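IPT/TIG domain-containing protein (Bacteroides thetaiotaomicron, PDB 3TC9) is of unknown function but probably serves as an auxiliary nutrient-binding protein, carrying an immunoglobulin-like IPT/TIG domain next to a six-bladed beta-propeller. Local coordinates at residues K319-G324 against A377-N382; D353-D358 against E411-G416; I364-L367 against V373-F376. One frame throughout, in Å; residues are numbered along the deposited sequence.

Overall arrangement
After the immunoglobulin-like domain, strand 107-113 enters the last propeller blade, and the chain builds four blades before reaching 319-324. This loop precedes the blade of strands 324-325, 334-341, 352-358, 363-367 and 372-376. Contact 1 closes a loop of 52 residues by bringing 377-382, just past that blade, back to 319-324. Contact 2 starts inside this loop, at 353-358, and ends beyond it at 411-416, so the two cross; it joins the blade to the last one. Contact 3, the hairpin 364-367 with 373-376, is nested within both. Asp-323 and Asp-358 reach Arg-365 of contact 3 from contacts 1 and 2 respectively.

Contact 1 (K319-G324 against A377-N382); sequences KDWVDG and AGRGSN. With EDO (1,2-ethanediol), chain V; EDO (1,2-ethanediol), chain R.
OD1 of Asp-320 is held by two groups: the backbone N of Trp-321, the residue that meets Arg-379 across the contact, lies 2.8 Å from OD1, and O2 of a 1,2-ethanediol molecule donates to the same oxygen. The N-H comes from above the carboxylate plane rather than within it. A second diol accepts from NZ of Lys-319; both are probably from the crystallisation liquor, and each also bonds to His-332. The contact itself is one stack. The guanidinium of Arg-379 lies flat over a face of the Trp-321 indole, with the planes 17° apart and NE 3.5 Å from CD2 of the tryptophan. It is a cation-pi pair, CZ of Arg-379 sitting 3.9 Å from the centroid of the five-membered ring of Trp-321, and CD of the arginine adds a CH-pi contact at 3.8 Å to that same centroid. In the Arg-379 chain the bend at chi3 (69°) carries the guanidinium over the ring, with NH2 near CE3 of Trp-321. In the beta-propeller these are the loop leading into one blade and the loop leaving it for the last blade, so the stack joins entry and exit at the surface. The indole is fixed further by NE1, bonded to OG1 of Thr-375, while NH1 of Arg-379 bonds to O of Asn-361. A broad ring and a long, flat cation suit a place where the two backbones stay far apart, the CA atoms of Trp-321 and Arg-379 being 10.5 Å from each other.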
loop_
_atom_site.group_PDB
_atom_site.type_symbol
_atom_site.label_atom_id
_atom_site.label_comp_id
_atom_site.label_asym_id
_atom_site.label_seq_id
_atom_site.Cartn_x
_atom_site.Cartn_y
_atom_site.Cartn_z
ATOM N N LYS B 319 -17.701 13.759 -27.928
ATOM C CA LYS B 319 -18.451 13.243 -26.775
ATOM C C LYS B 319 -18.776 11.767 -26.960
ATOM O O LYS B 319 -19.484 11.417 -27.908
ATOM C CB LYS B 319 -19.805 13.983 -26.616
ATOM C CG LYS B 319 -19.819 15.490 -26.648
ATOM C CD LYS B 319 -21.118 15.934 -27.300
ATOM C CE LYS B 319 -21.483 17.352 -26.983
ATOM N NZ LYS B 319 -22.944 17.558 -27.132
ATOM N N ASP B 320 -18.342 10.914 -26.052
ATOM C CA ASP B 320 -18.694 9.499 -26.133
ATOM C C ASP B 320 -18.249 8.781 -24.879
ATOM O O ASP B 320 -17.641 9.394 -24.025
ATOM C CB ASP B 320 -18.046 8.856 -27.382
ATOM C CG ASP B 320 -18.793 7.685 -27.975
ATOM O OD1 ASP B 320 -19.670 7.110 -27.271
ATOM O OD2 ASP B 320 -18.460 7.294 -29.104
ATOM N N TRP B 321 -18.541 7.487 -24.768
ATOM C CA TRP B 321 -18.080 6.638 -23.681
ATOM C C TRP B 321 -17.306 5.508 -24.310
ATOM O O TRP B 321 -17.900 4.624 -24.922
ATOM C CB TRP B 321 -19.234 6.137 -22.798
ATOM C CG TRP B 321 -18.737 5.276 -21.677
ATOM C CD1 TRP B 321 -17.970 5.667 -20.617
ATOM C CD2 TRP B 321 -18.821 3.850 -21.607
ATOM N NE1 TRP B 321 -17.621 4.577 -19.859
ATOM C CE2 TRP B 321 -18.166 3.451 -20.421
ATOM C CE3 TRP B 321 -19.469 2.871 -22.389
ATOM C CZ2 TRP B 321 -18.125 2.117 -20.006
ATOM C CZ3 TRP B 321 -19.437 1.549 -21.970
ATOM C CH2 TRP B 321 -18.787 1.187 -20.785
ATOM N N VAL B 322 -15.967 5.614 -24.281
ATOM C CA VAL B 322 -15.028 4.690 -24.927
ATOM C C VAL B 322 -13.782 4.550 -24.073
ATOM O O VAL B 322 -13.029 5.510 -23.888
ATOM C CB VAL B 322 -14.623 5.090 -26.397
ATOM C CG1 VAL B 322 -13.678 4.048 -27.017
ATOM C CG2 VAL B 322 -15.827 5.298 -27.312
ATOM N N ASP B 323 -13.569 3.349 -23.553
ATOM C CA ASP B 323 -12.357 2.999 -22.816
ATOM C C ASP B 323 -11.265 2.704 -23.874
ATOM O O ASP B 323 -11.579 2.200 -24.947
ATOM C CB ASP B 323 -12.633 1.821 -21.833
ATOM C CG ASP B 323 -13.521 2.241 -20.657
ATOM O OD1 ASP B 323 -13.476 3.426 -20.272
ATOM O OD2 ASP B 323 -14.251 1.374 -20.110
ATOM N N GLY B 324 -10.041 3.149 -23.638
ATOM C CA GLY B 324 -8.959 3.016 -24.616
ATOM C C GLY B 324 -7.736 3.845 -24.284
ATOM O O GLY B 324 -7.700 4.515 -23.241
ATOM N N ALA B 377 -16.452 2.789 -11.995
ATOM C CA ALA B 377 -17.754 2.584 -11.361
ATOM C C ALA B 377 -18.830 3.331 -12.061
ATOM O O ALA B 377 -18.587 4.400 -12.600
ATOM C CB ALA B 377 -17.704 3.036 -9.904
ATOM N N GLY B 378 -20.031 2.769 -12.023
ATOM C CA GLY B 378 -21.199 3.373 -12.646
ATOM C C GLY B 378 -21.634 2.592 -13.853
ATOM O O GLY B 378 -20.969 1.626 -14.253
ATOM N N ARG B 379 -22.776 3.024 -14.440
ATOM C CA ARG B 379 -23.392 2.440 -15.622
ATOM C C ARG B 379 -23.836 0.977 -15.374
ATOM O O ARG B 379 -23.967 0.210 -16.309
ATOM C CB ARG B 379 -22.471 2.557 -16.871
ATOM C CG ARG B 379 -21.998 3.978 -17.133
ATOM C CD ARG B 379 -21.007 4.049 -18.262
ATOM N NE ARG B 379 -21.618 3.767 -19.568
ATOM C CZ ARG B 379 -22.166 4.683 -20.356
ATOM N NH1 ARG B 379 -22.221 5.950 -19.973
ATOM N NH2 ARG B 379 -22.663 4.340 -21.534
ATOM N N GLY B 380 -24.142 0.636 -14.130
ATOM C CA GLY B 380 -24.657 -0.685 -13.786
ATOM C C GLY B 380 -26.141 -0.786 -14.062
ATOM O O GLY B 380 -26.744 0.154 -14.597
ATOM N N SER B 381 -26.744 -1.934 -13.705
ATOM C CA SER B 381 -28.183 -2.203 -13.823
ATOM C C SER B 381 -28.766 -1.917 -15.208
ATOM O O SER B 381 -29.914 -1.458 -15.323
ATOM C CB SER B 381 -28.971 -1.393 -12.797
ATOM O OG SER B 381 -28.448 -1.478 -11.482
ATOM N N ASN B 382 -27.988 -2.198 -16.258
ATOM C CA ASN B 382 -28.433 -2.057 -17.647
ATOM C C ASN B 382 -28.844 -0.579 -17.976
ATOM O O ASN B 382 -29.734 -0.322 -18.799
ATOM C CB ASN B 382 -29.578 -3.076 -17.927
ATOM C CG ASN B 382 -29.720 -3.448 -19.382
ATOM O OD1 ASN B 382 -28.733 -3.787 -20.066
ATOM N ND2 ASN B 382 -30.956 -3.398 -19.887
HETATM C C1 EDO V . -22.682 10.014 -24.554
HETATM O O1 EDO V . -21.396 10.357 -24.018
HETATM C C2 EDO V . -22.582 8.725 -25.367
HETATM O O2 EDO V . -22.133 9.020 -26.694
HETATM C C1 EDO R . -22.542 18.881 -22.528
HETATM O O1 EDO R . -21.211 18.387 -22.650
HETATM C C2 EDO R . -23.194 18.791 -23.900
HETATM O O2 EDO R . -23.372 17.415 -24.245
#

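Contact 2 (D353-D358 against E411-G416); sequences DFYFCD and ECFFIG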
loop_
_atom_site.group_PDB
_atom_site.type_symbol
_atom_site.label_atom_id
_atom_site.label_comp_id
_atom_site.label_asym_id
_atom_site.label_seq_id
_atom_site.Cartn_x
_atom_site.Cartn_y
_atom_site.Cartn_z
ATOM N N ASP B 353 -2.511 6.840 -10.166
ATOM C CA ASP B 353 -3.532 6.811 -11.202
ATOM C C ASP B 353 -4.402 8.065 -10.988
ATOM O O ASP B 353 -4.482 8.613 -9.873
ATOM C CB ASP B 353 -4.393 5.546 -11.094
ATOM C CG ASP B 353 -3.785 4.263 -11.599
ATOM O OD1 ASP B 353 -3.204 4.280 -12.690
ATOM O OD2 ASP B 353 -4.000 3.226 -10.965
ATOM N N PHE B 354 -5.081 8.489 -12.030
ATOM C CA PHE B 354 -5.952 9.650 -11.938
ATOM C C PHE B 354 -7.403 9.220 -12.199
ATOM O O PHE B 354 -7.738 8.811 -13.313
ATOM C CB PHE B 354 -5.472 10.732 -12.909
ATOM C CG PHE B 354 -6.271 12.014 -12.890
ATOM C CD1 PHE B 354 -6.118 12.934 -11.855
ATOM C CD2 PHE B 354 -7.121 12.335 -13.940
ATOM C CE1 PHE B 354 -6.791 14.159 -11.876
ATOM C CE2 PHE B 354 -7.819 13.548 -13.947
ATOM C CZ PHE B 354 -7.642 14.458 -12.920
ATOM N N TYR B 355 -8.224 9.232 -11.129
ATOM C CA TYR B 355 -9.642 8.874 -11.099
ATOM C C TYR B 355 -10.474 10.120 -11.281
ATOM O O TYR B 355 -10.291 11.068 -10.538
ATOM C CB TYR B 355 -9.998 8.233 -9.756
ATOM C CG TYR B 355 -9.534 6.804 -9.592
ATOM C CD1 TYR B 355 -8.181 6.499 -9.490
ATOM C CD2 TYR B 355 -10.452 5.764 -9.441
ATOM C CE1 TYR B 355 -7.744 5.195 -9.266
ATOM C CE2 TYR B 355 -10.025 4.456 -9.210
ATOM C CZ TYR B 355 -8.667 4.177 -9.131
ATOM O OH TYR B 355 -8.216 2.900 -8.938
ATOM N N PHE B 356 -11.390 10.139 -12.231
ATOM C CA PHE B 356 -12.166 11.362 -12.412
ATOM C C PHE B 356 -13.626 11.069 -12.742
ATOM O O PHE B 356 -13.951 10.003 -13.276
ATOM C CB PHE B 356 -11.535 12.259 -13.506
ATOM C CG PHE B 356 -11.487 11.664 -14.884
ATOM C CD1 PHE B 356 -10.422 10.853 -15.272
ATOM C CD2 PHE B 356 -12.504 11.910 -15.804
ATOM C CE1 PHE B 356 -10.363 10.319 -16.566
ATOM C CE2 PHE B 356 -12.449 11.360 -17.086
ATOM C CZ PHE B 356 -11.380 10.573 -17.455
ATOM N N CYS B 357 -14.489 12.051 -12.457
ATOM C CA CYS B 357 -15.894 12.006 -12.776
ATOM C C CYS B 357 -16.089 12.332 -14.215
ATOM O O CYS B 357 -15.585 13.336 -14.685
ATOM C CB CYS B 357 -16.674 12.973 -11.898
ATOM S SG CYS B 357 -16.697 12.514 -10.158
ATOM N N ASP B 358 -16.825 11.476 -14.922
ATOM C CA ASP B 358 -17.226 11.660 -16.322
ATOM C C ASP B 358 -18.729 11.932 -16.243
ATOM O O ASP B 358 -19.547 11.009 -16.284
ATOM C CB ASP B 358 -16.859 10.424 -17.146
ATOM C CG ASP B 358 -16.787 10.634 -18.646
ATOM O OD1 ASP B 358 -16.784 11.807 -19.084
ATOM O OD2 ASP B 358 -16.690 9.618 -19.385
ATOM N N GLU B 411 -9.552 4.965 3.317
ATOM C CA GLU B 411 -9.404 4.028 2.174
ATOM C C GLU B 411 -10.681 3.943 1.310
ATOM O O GLU B 411 -11.153 2.858 0.973
ATOM C CB GLU B 411 -8.965 2.638 2.652
ATOM C CG GLU B 411 -7.591 2.634 3.306
ATOM C CD GLU B 411 -7.299 1.403 4.136
ATOM O OE1 GLU B 411 -7.858 1.287 5.252
ATOM O OE2 GLU B 411 -6.509 0.552 3.669
ATOM N N CYS B 412 -11.216 5.102 0.937
ATOM C CA CYS B 412 -12.432 5.153 0.133
ATOM C C CYS B 412 -12.477 6.425 -0.694
ATOM O O CYS B 412 -11.723 7.354 -0.446
ATOM C CB CYS B 412 -13.660 5.053 1.041
ATOM S SG CYS B 412 -13.863 6.460 2.171
ATOM N N PHE B 413 -13.409 6.464 -1.634
ATOM C CA PHE B 413 -13.751 7.610 -2.463
ATOM C C PHE B 413 -15.038 8.223 -1.974
ATOM O O PHE B 413 -15.940 7.500 -1.562
ATOM C CB PHE B 413 -13.933 7.207 -3.949
ATOM C CG PHE B 413 -12.710 6.648 -4.634
ATOM C CD1 PHE B 413 -12.378 5.295 -4.509
ATOM C CD2 PHE B 413 -11.885 7.472 -5.407
ATOM C CE1 PHE B 413 -11.237 4.781 -5.129
ATOM C CE2 PHE B 413 -10.757 6.951 -6.044
ATOM C CZ PHE B 413 -10.433 5.611 -5.888
ATOM N N PHE B 414 -15.124 9.549 -2.031
ATOM C CA PHE B 414 -16.325 10.330 -1.761
ATOM C C PHE B 414 -16.679 11.040 -3.059
ATOM O O PHE B 414 -15.807 11.664 -3.662
ATOM C CB PHE B 414 -16.153 11.303 -0.580
ATOM C CG PHE B 414 -15.956 10.590 0.737
ATOM C CD1 PHE B 414 -16.959 9.795 1.271
ATOM C CD2 PHE B 414 -14.760 10.697 1.430
ATOM C CE1 PHE B 414 -16.769 9.111 2.480
ATOM C CE2 PHE B 414 -14.582 10.044 2.657
ATOM C CZ PHE B 414 -15.600 9.270 3.181
ATOM N N ILE B 415 -17.917 10.849 -3.540
ATOM C CA ILE B 415 -18.353 11.408 -4.820
ATOM C C ILE B 415 -19.549 12.330 -4.632
ATOM O O ILE B 415 -20.497 11.960 -3.937
ATOM C CB ILE B 415 -18.674 10.264 -5.839
ATOM C CG1 ILE B 415 -17.436 9.368 -6.085
ATOM C CG2 ILE B 415 -19.251 10.760 -7.179
ATOM C CD1 ILE B 415 -17.743 7.988 -5.944
ATOM N N GLY B 416 -19.500 13.492 -5.297
ATOM C CA GLY B 416 -20.591 14.458 -5.357
ATOM C C GLY B 416 -21.510 14.080 -6.508
ATOM O O GLY B 416 -21.243 14.415 -7.665
#
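Two neighbouring blades of the propeller meet where Tyr-355 of strand 352-358 packs on Phe-413 of strand 412-417. The tyrosine ring offers a face: CZ of Phe-413 stands over it, displaced toward the rim, and comes within 3.5 Å of CE2 of Tyr-355. The two side chains cross at about a right angle, while their ring planes meet obliquely at 35° with the centroids 4.8 Å apart. Each has CG anti to its own carbonyl carbon (chi1 -76° for Tyr-355, -63° for Phe-413), and both rings reach between the sheets. Each strand is the second one out from the inner edge of its blade. Tyr-355 and, two residues on, Cys-357 face the last blade; SG of Cys-357 lies 4.3 Å from CG2 of Ile-415. No hydrogen bond links the segments, so these two segments meet through apolar side-chain surfaces: flat rings pack one over the other, and the short cysteine side chain suits the place beside Ile-415. Phe-376, from the same blade as Tyr-355, meets both rings, edge-to-face with the tyrosine; Tyr-406 adds a further ring beside Phe-413, and Val-340 touches both partners.

Contact 3 (I364-L367 against V373-F376); sequences IRIL and VTTF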
loop_
_atom_site.group_PDB
_atom_site.type_symbol
_atom_site.label_atom_id
_atom_site.label_comp_id
_atom_site.label_asym_id
_atom_site.label_seq_id
_atom_site.Cartn_x
_atom_site.Cartn_y
_atom_site.Cartn_z
ATOM N N ILE B 364 -17.232 6.901 -13.089
ATOM C CA ILE B 364 -15.895 7.261 -12.631
ATOM C C ILE B 364 -14.930 6.575 -13.565
ATOM O O ILE B 364 -15.037 5.359 -13.788
ATOM C CB ILE B 364 -15.605 6.909 -11.133
ATOM C CG1 ILE B 364 -16.717 7.352 -10.148
ATOM C CG2 ILE B 364 -14.219 7.424 -10.702
ATOM C CD1 ILE B 364 -17.106 8.916 -10.139
ATOM N N ARG B 365 -13.998 7.344 -14.113
ATOM C CA ARG B 365 -12.991 6.819 -15.035
ATOM C C ARG B 365 -11.630 6.801 -14.370
ATOM O O ARG B 365 -11.440 7.455 -13.356
ATOM C CB ARG B 365 -12.945 7.650 -16.336
ATOM C CG ARG B 365 -14.312 8.004 -16.940
ATOM C CD ARG B 365 -15.042 6.890 -17.663
ATOM N NE ARG B 365 -14.285 6.304 -18.770
ATOM C CZ ARG B 365 -14.286 6.742 -20.021
ATOM N NH1 ARG B 365 -14.990 7.811 -20.356
ATOM N NH2 ARG B 365 -13.579 6.118 -20.946
ATOM N N ILE B 366 -10.705 6.001 -14.898
ATOM C CA ILE B 366 -9.323 5.954 -14.442
ATOM C C ILE B 366 -8.410 6.262 -15.620
ATOM O O ILE B 366 -8.513 5.606 -16.636
ATOM C CB ILE B 366 -8.891 4.598 -13.774
ATOM C CG1 ILE B 366 -9.945 4.048 -12.770
ATOM C CG2 ILE B 366 -7.481 4.708 -13.160
ATOM C CD1 ILE B 366 -9.760 2.622 -12.475
ATOM N N LEU B 367 -7.504 7.231 -15.456
ATOM C CA LEU B 367 -6.452 7.593 -16.401
ATOM C C LEU B 367 -5.116 7.195 -15.787
ATOM O O LEU B 367 -4.702 7.773 -14.758
ATOM C CB LEU B 367 -6.467 9.093 -16.739
ATOM C CG LEU B 367 -5.258 9.648 -17.530
ATOM C CD1 LEU B 367 -5.125 8.991 -18.926
ATOM C CD2 LEU B 367 -5.352 11.130 -17.660
ATOM N N VAL B 373 -7.400 4.790 -20.492
ATOM C CA VAL B 373 -8.616 5.178 -19.775
ATOM C C VAL B 373 -9.506 3.954 -19.666
ATOM O O VAL B 373 -9.764 3.286 -20.661
ATOM C CB VAL B 373 -9.371 6.400 -20.393
ATOM C CG1 VAL B 373 -10.548 6.841 -19.506
ATOM C CG2 VAL B 373 -8.434 7.567 -20.628
ATOM N N THR B 374 -9.946 3.643 -18.436
ATOM C CA THR B 374 -10.886 2.558 -18.126
ATOM C C THR B 374 -12.038 3.141 -17.292
ATOM O O THR B 374 -11.985 4.312 -16.928
ATOM C CB THR B 374 -10.193 1.383 -17.416
ATOM O OG1 THR B 374 -9.579 1.883 -16.244
ATOM C CG2 THR B 374 -9.147 0.658 -18.301
ATOM N N THR B 375 -13.080 2.331 -16.993
ATOM C CA THR B 375 -14.203 2.773 -16.184
ATOM C C THR B 375 -14.137 2.051 -14.861
ATOM O O THR B 375 -14.029 0.825 -14.814
ATOM C CB THR B 375 -15.509 2.569 -16.935
ATOM O OG1 THR B 375 -15.426 3.365 -18.107
ATOM C CG2 THR B 375 -16.777 2.941 -16.091
ATOM N N PHE B 376 -14.192 2.811 -13.781
ATOM C CA PHE B 376 -14.113 2.238 -12.455
ATOM C C PHE B 376 -15.474 1.862 -11.908
ATOM O O PHE B 376 -15.638 0.756 -11.378
ATOM C CB PHE B 376 -13.413 3.242 -11.515
ATOM C CG PHE B 376 -13.218 2.806 -10.074
ATOM C CD1 PHE B 376 -12.521 1.638 -9.770
ATOM C CD2 PHE B 376 -13.652 3.608 -9.024
ATOM C CE1 PHE B 376 -12.280 1.275 -8.438
ATOM C CE2 PHE B 376 -13.406 3.252 -7.700
ATOM C CZ PHE B 376 -12.699 2.103 -7.412
#
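Arg-365 runs across Thr-375 and Val-373 on the buried face of this antiparallel hairpin, whereas Ile-366 and Thr-374 occupy the partly exposed face. On the buried side the arginine chain folds at chi2 (-76°) and chi3 (-58°), which brings its end back toward the partner strand. CG1 of Val-373 then presses on a face of the guanidinium, 3.4 Å from NH2 of Arg-365, and the Thr-374 carbonyl O lies at the guanidinium edge. Beside them CD1 of Leu-367 touches CG2 of Val-373. Three hydrogen bonds hold the backbones: Phe-376 N to Ile-364 O (2.7 Å), Ile-366 N to Thr-374 O and Thr-374 N to Ile-366 O. The hairpin makes up the two strands of the four-stranded blade that lie farthest from the propeller axis. The other face is partly exposed and its contacts are plain van der Waals ones: CB of Ile-366 lies 3.7 Å from OG1 of Thr-374, and its CG1 touches CB of Phe-376. Beta-branched Ile, Val and Thr suit the extended backbone of both strands, and Ile-366 also meets Tyr-355. The buried guanidinium forms salt bridges with Asp-358 at NH1 and Asp-323 at NH2, and O of Arg-330 also bonds NH1; Asp-323 in turn holds OG1 of Thr-375. A leucine in place of the arginine would probably leave both aspartates without their counter-charge and Val-373 without the flat group it rests on. With two carboxylates around it, the guanidinium very likely stays charged and links the hairpin electrostatically to strand 352-358 and to the loop before the blade.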